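Local coordinates for protein ribose-phosphate pyrophosphokinase (Thermus thermophilus, PDB 7PN0) that probably catalyses the transfer of a diphosphate group from ATP to ribose 5-phosphate, giving the nucleotide precursor phosphoribosyl diphosphate (PRPP), and binds ADP, at residues Arg12-Ala15 / Gln16-Glu20; Arg109-Ala112 / Asp113-Thr117. One frame throughout, in Å; residues are numbered along the deposited sequence.

Interaction 1: residues Arg12-Ala15 / Gln16-Glu20; sequences RPLA and QAIAE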
ATOM      1  N   ARG A  12      -5.118   9.018  32.042  1.00 16.53           N
ATOM      2  CA  ARG A  12      -3.754   8.969  32.599  1.00 17.80           C
ATOM      3  C   ARG A  12      -3.742   8.115  33.872  1.00 16.68           C
ATOM      4  O   ARG A  12      -2.849   7.319  34.062  1.00 16.31           O
ATOM      5  CB  ARG A  12      -3.249  10.389  32.849  1.00 21.24           C
ATOM      6  CG  ARG A  12      -1.804  10.433  33.303  1.00 26.75           C
ATOM      7  CD  ARG A  12      -1.362  11.863  33.516  1.00 36.25           C
ATOM      8  NE  ARG A  12      -0.094  11.918  34.228  1.00 42.47           N
ATOM      9  CZ  ARG A  12       1.100  11.764  33.660  1.00 49.66           C
ATOM     10  NH1 ARG A  12       1.202  11.537  32.355  1.00 53.44           N
ATOM     11  NH2 ARG A  12       2.194  11.850  34.399  1.00 47.19           N
ATOM     12  N   PRO A  13      -4.759   8.171  34.746  1.00 17.13           N
ATOM     13  CA  PRO A  13      -4.783   7.305  35.929  1.00 17.35           C
ATOM     14  C   PRO A  13      -4.747   5.803  35.606  1.00 18.22           C
ATOM     15  O   PRO A  13      -4.013   5.064  36.283  1.00 16.97           O
ATOM     16  CB  PRO A  13      -6.098   7.714  36.614  1.00 17.31           C
ATOM     17  CG  PRO A  13      -6.241   9.159  36.200  1.00 16.76           C
ATOM     18  CD  PRO A  13      -5.900   9.104  34.717  1.00 16.54           C
ATOM     19  N   LEU A  14      -5.477   5.348  34.577  1.00 15.42           N
ATOM     20  CA  LEU A  14      -5.387   3.936  34.149  1.00 14.89           C
ATOM     21  C   LEU A  14      -3.987   3.663  33.614  1.00 14.10           C
ATOM     22  O   LEU A  14      -3.437   2.612  33.957  1.00 14.91           O
ATOM     23  CB  LEU A  14      -6.441   3.602  33.082  1.00 15.39           C
ATOM     24  CG  LEU A  14      -6.405   2.176  32.565  1.00 15.65           C
ATOM     25  CD1 LEU A  14      -6.752   1.181  33.659  1.00 16.80           C
ATOM     26  CD2 LEU A  14      -7.389   2.024  31.413  1.00 16.67           C
ATOM     27  N   ALA A  15      -3.448   4.541  32.769  1.00 14.44           N
ATOM     28  CA  ALA A  15      -2.103   4.342  32.166  1.00 15.33           C
ATOM     29  C   ALA A  15      -1.071   4.229  33.294  1.00 16.90           C
ATOM     30  O   ALA A  15      -0.196   3.357  33.242  1.00 16.86           O
ATOM     31  CB  ALA A  15      -1.745   5.445  31.232  1.00 15.90           C
ATOM     32  N   GLN A  16      -1.190   5.109  34.274  1.00 17.84           N
ATOM     33  CA  GLN A  16      -0.275   5.157  35.435  1.00 20.31           C
ATOM     34  C   GLN A  16      -0.389   3.849  36.216  1.00 19.34           C
ATOM     35  O   GLN A  16       0.653   3.292  36.580  1.00 17.06           O
ATOM     36  CB  GLN A  16      -0.620   6.384  36.285  1.00 24.53           C
ATOM     37  CG  GLN A  16       0.354   6.612  37.427  1.00 29.49           C
ATOM     38  CD  GLN A  16       1.703   7.048  36.915  1.00 32.37           C
ATOM     39  OE1 GLN A  16       1.837   8.104  36.292  1.00 33.93           O
ATOM     40  NE2 GLN A  16       2.712   6.234  37.181  1.00 33.11           N
ATOM     41  N   ALA A  17      -1.600   3.334  36.408  1.00 18.64           N
ATOM     42  CA  ALA A  17      -1.815   2.101  37.198  1.00 20.85           C
ATOM     43  C   ALA A  17      -1.250   0.893  36.422  1.00 19.53           C
ATOM     44  O   ALA A  17      -0.657  -0.012  37.024  1.00 18.84           O
ATOM     45  CB  ALA A  17      -3.284   1.956  37.539  1.00 21.49           C
ATOM     46  N   ILE A  18      -1.432   0.880  35.103  1.00 19.17           N
ATOM     47  CA  ILE A  18      -0.837  -0.165  34.233  1.00 16.74           C
ATOM     48  C   ILE A  18       0.693  -0.145  34.386  1.00 16.21           C
ATOM     49  O   ILE A  18       1.263  -1.231  34.618  1.00 18.36           O
ATOM     50  CB  ILE A  18      -1.281   0.027  32.776  1.00 15.86           C
ATOM     51  CG1 ILE A  18      -2.788  -0.222  32.614  1.00 16.18           C
ATOM     52  CG2 ILE A  18      -0.436  -0.880  31.909  1.00 14.61           C
ATOM     53  CD1 ILE A  18      -3.383   0.211  31.284  1.00 16.14           C
ATOM     54  N   ALA A  19       1.356   1.004  34.211  1.00 16.05           N
ATOM     55  CA  ALA A  19       2.828   1.118  34.338  1.00 16.33           C
ATOM     56  C   ALA A  19       3.281   0.594  35.717  1.00 19.23           C
ATOM     57  O   ALA A  19       4.248  -0.170  35.794  1.00 17.44           O
ATOM     58  CB  ALA A  19       3.270   2.533  34.178  1.00 15.39           C
ATOM     59  N   GLU A  20       2.610   1.051  36.771  1.00 22.40           N
ATOM     60  CA  GLU A  20       2.945   0.687  38.172  1.00 24.31           C
ATOM     61  C   GLU A  20       2.826  -0.828  38.337  1.00 21.82           C
ATOM     62  O   GLU A  20       3.786  -1.404  38.874  1.00 19.90           O
ATOM     63  CB  GLU A  20       2.102   1.533  39.129  1.00 28.92           C
ATOM     64  CG  GLU A  20       2.615   2.967  39.227  1.00 34.37           C
ATOM     65  CD  GLU A  20       1.741   4.003  39.935  1.00 44.43           C
ATOM     66  OE1 GLU A  20       2.167   5.189  39.990  1.00 47.84           O
ATOM     67  OE2 GLU A  20       0.637   3.642  40.450  1.00 56.83           O
TER

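Interaction 2: residues Arg109-Ala112 / Asp113-Thr117; sequences RLIA and DLLQT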
ATOM      1  N   ARG A 109     -14.314   1.159  11.067  1.00 10.47           N
ATOM      2  CA  ARG A 109     -13.347   0.705  10.043  1.00 11.40           C
ATOM      3  C   ARG A 109     -12.464   1.878   9.645  1.00 10.89           C
ATOM      4  O   ARG A 109     -11.245   1.721   9.496  1.00 10.79           O
ATOM      5  CB  ARG A 109     -14.096   0.079   8.858  1.00 11.17           C
ATOM      6  CG  ARG A 109     -13.228  -0.093   7.615  1.00 11.56           C
ATOM      7  CD  ARG A 109     -12.108  -1.075   7.843  1.00 11.87           C
ATOM      8  NE  ARG A 109     -11.169  -1.072   6.758  1.00 12.89           N
ATOM      9  CZ  ARG A 109     -11.058  -2.002   5.812  1.00 14.88           C
ATOM     10  NH1 ARG A 109     -10.113  -1.905   4.882  1.00 14.76           N
ATOM     11  NH2 ARG A 109     -11.877  -3.038   5.809  1.00 14.14           N
ATOM     12  N   LEU A 110     -13.055   3.049   9.461  1.00 10.78           N
ATOM     13  CA  LEU A 110     -12.255   4.225   9.071  1.00 10.95           C
ATOM     14  C   LEU A 110     -11.178   4.433  10.128  1.00 11.36           C
ATOM     15  O   LEU A 110      -9.992   4.673   9.766  1.00 11.94           O
ATOM     16  CB  LEU A 110     -13.144   5.469   8.979  1.00 11.33           C
ATOM     17  CG  LEU A 110     -12.371   6.762   8.856  1.00 11.81           C
ATOM     18  CD1 LEU A 110     -11.608   6.813   7.564  1.00 12.52           C
ATOM     19  CD2 LEU A 110     -13.319   7.957   8.994  1.00 12.71           C
ATOM     20  N   ILE A 111     -11.544   4.362  11.397  1.00 11.73           N
ATOM     21  CA  ILE A 111     -10.551   4.642  12.468  1.00 11.43           C
ATOM     22  C   ILE A 111      -9.478   3.535  12.460  1.00 11.18           C
ATOM     23  O   ILE A 111      -8.301   3.827  12.708  1.00 11.00           O
ATOM     24  CB  ILE A 111     -11.239   4.850  13.827  1.00 12.27           C
ATOM     25  CG1 ILE A 111     -12.013   6.173  13.860  1.00 12.46           C
ATOM     26  CG2 ILE A 111     -10.201   4.819  14.894  1.00 12.58           C
ATOM     27  CD1 ILE A 111     -12.946   6.288  15.034  1.00 13.23           C
ATOM     28  N   ALA A 112      -9.855   2.281  12.233  1.00 10.81           N
ATOM     29  CA  ALA A 112      -8.835   1.221  12.114  1.00 11.23           C
ATOM     30  C   ALA A 112      -7.808   1.619  11.056  1.00 10.94           C
ATOM     31  O   ALA A 112      -6.577   1.455  11.292  1.00 10.99           O
ATOM     32  CB  ALA A 112      -9.478  -0.104  11.850  1.00 11.21           C
ATOM     33  N   ASP A 113      -8.273   2.020   9.878  1.00 12.47           N
ATOM     34  CA  ASP A 113      -7.400   2.434   8.742  1.00 12.70           C
ATOM     35  C   ASP A 113      -6.557   3.640   9.163  1.00 12.86           C
ATOM     36  O   ASP A 113      -5.349   3.636   8.862  1.00 12.84           O
ATOM     37  CB  ASP A 113      -8.228   2.616   7.484  1.00 14.70           C
ATOM     38  CG  ASP A 113      -8.709   1.294   6.888  1.00 13.69           C
ATOM     39  OD1 ASP A 113      -7.986   0.287   7.010  1.00 16.46           O
ATOM     40  OD2 ASP A 113      -9.782   1.276   6.336  1.00 16.26           O
ATOM     41  N   LEU A 114      -7.144   4.627   9.844  1.00 12.53           N
ATOM     42  CA  LEU A 114      -6.365   5.809  10.272  1.00 11.23           C
ATOM     43  C   LEU A 114      -5.262   5.366  11.261  1.00 11.13           C
ATOM     44  O   LEU A 114      -4.175   5.895  11.167  1.00 10.18           O
ATOM     45  CB  LEU A 114      -7.288   6.822  10.938  1.00 11.03           C
ATOM     46  CG  LEU A 114      -8.416   7.405  10.077  1.00 11.24           C
ATOM     47  CD1 LEU A 114      -9.204   8.423  10.831  1.00 11.91           C
ATOM     48  CD2 LEU A 114      -7.885   8.001   8.805  1.00 11.43           C
ATOM     49  N   LEU A 115      -5.572   4.498  12.223  1.00 10.89           N
ATOM     50  CA  LEU A 115      -4.551   4.018  13.208  1.00 12.38           C
ATOM     51  C   LEU A 115      -3.434   3.315  12.437  1.00 11.28           C
ATOM     52  O   LEU A 115      -2.260   3.560  12.722  1.00 11.24           O
ATOM     53  CB  LEU A 115      -5.197   3.079  14.222  1.00 12.41           C
ATOM     54  CG  LEU A 115      -6.025   3.781  15.285  1.00 13.86           C
ATOM     55  CD1 LEU A 115      -6.982   2.829  15.948  1.00 13.81           C
ATOM     56  CD2 LEU A 115      -5.084   4.463  16.298  1.00 16.29           C
ATOM     57  N   GLN A 116      -3.777   2.517  11.428  1.00 10.46           N
ATOM     58  CA  GLN A 116      -2.751   1.788  10.651  1.00 10.97           C
ATOM     59  C   GLN A 116      -1.905   2.800   9.883  1.00 10.87           C
ATOM     60  O   GLN A 116      -0.679   2.674   9.873  1.00 10.38           O
ATOM     61  CB  GLN A 116      -3.419   0.743   9.760  1.00 11.33           C
ATOM     62  CG  GLN A 116      -3.983  -0.365  10.586  1.00 11.15           C
ATOM     63  CD  GLN A 116      -4.967  -1.243   9.830  1.00 13.03           C
ATOM     64  OE1 GLN A 116      -5.257  -1.084   8.635  1.00 13.81           O
ATOM     65  NE2 GLN A 116      -5.392  -2.264  10.513  1.00 10.61           N
ATOM     66  N   THR A 117      -2.535   3.813   9.286  1.00 10.96           N
ATOM     67  CA  THR A 117      -1.802   4.845   8.529  1.00 11.02           C
ATOM     68  C   THR A 117      -0.855   5.603   9.452  1.00 10.85           C
ATOM     69  O   THR A 117       0.283   5.918   9.012  1.00 11.02           O
ATOM     70  CB  THR A 117      -2.780   5.759   7.784  1.00 10.78           C
ATOM     71  OG1 THR A 117      -3.355   4.968   6.745  1.00 12.79           O
ATOM     72  CG2 THR A 117      -2.085   6.951   7.212  1.00 11.25           C
TER

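Interaction 1: residues Arg12-Ala15 / Gln16-Glu20
Ile18 lays the end of its longer branch against Leu14, CD1 standing 3.8 Å from Leu14 CG, an i to i+4 pair on the first turns of the alpha-helix 12-21, which follows strand 3-7 of the parallel sheet in the N-terminal PRTase-like domain. Torsions bring the branch there: CG1 of Ile18 lies opposite its own carbonyl carbon (chi1 -67°), pointing back along the helix, and CG1 passes 3.2 Å from Leu14 O. That same oxygen accepts the Ile18 N-H at 2.9 Å from N, a nearly straight bond (164° at the hydrogen). Ile18 also reaches Ile5 of strand 3-7 and Phe290 and Ile294 of helix 287-299, while Leu14 meets Ala287, so the pair is part of the packing between the two helices. Replacing Ile18 by an alanine removes the CG1-CD1 branch and would probably open a gap beside Leu14 and thin the packing against Phe290 and Ile294. The backbone continues the pattern on the neighbouring residues, Ala19 N bonding to Ala15 O at 3.0 Å; Ala15 touches Ser7 and Ala19 touches Ile5 of strand 3-7, consistent with a close seat of the helix on the sheet. On a more polar side, Gln16 bends at chi2 (70°), and its NE2 makes a weak hydrogen bond to Glu20 OE1 at 3.0 Å. Its other amide atom, OE1, lies over one face of the Arg12 guanidinium, 4.2 Å from Arg12 NH2.

Interaction 2: residues Arg109-Ala112 / Asp113-Thr117
Arg109 and Asp113, one turn apart on helix 107-118, form an i to i+4 salt bridge: Arg109 NE donates to Asp113 OD2 at 2.8 Å, with 164° at the hydrogen. The carboxylate oxygen sits near the guanidinium plane at its edge; NE approaches from the syn side but well above the carboxylate plane, and the two planes are 70° apart, consistent with a single N-H bond. A bend at chi2 of Arg109 (65°) turns the chain forward along the helix, where NE meets Asp113. Among backbone bonds, Asp113 N meets Arg109 O at 3.0 Å, doubling the link between the pair.

Apolar contacts occupy other sides of this beta-alpha-beta crossover helix. Leu110 CG packs on Leu114 CD1 at 4.1 Å, and Ile111 CG2 on Leu115 CD1 at 3.9 Å. Leu115 continues onto Leu69 and Leu70 of helix 62-78, and Leu110 onto Met71 of a second subunit.

Arg109 NH2 donates to Gly135 O of a third subunit and lies close to Arg109 NH1 there. With two like-charged guanidinium groups so near, the negative charge of Asp113 would probably ease their repulsion, and its bond to NE is likely to restrict rotation of the arginine at this subunit boundary.

In the fold
Interactions 1 and 2 come in series along the chain, on two helices of the N-terminal domain, with centres 25 Å apart and nearest atoms about 15 Å apart; they do not touch. Their surroundings differ. Residues 12-20 pack on strand 3-7 and helix 287-299 within one chain, and no other subunit of the hexamer reaches them. Residues 109-117, on the helix linking strands 83-88 and 122-126 of the same parallel sheet, touch three other subunits. In interaction 2 the Ile111 side chain is about 8 Å from a bound ADP and touches Tyr93, a residue of the ADP pocket, so this subunit-contacting helix lies near the nucleotide site without belonging to it.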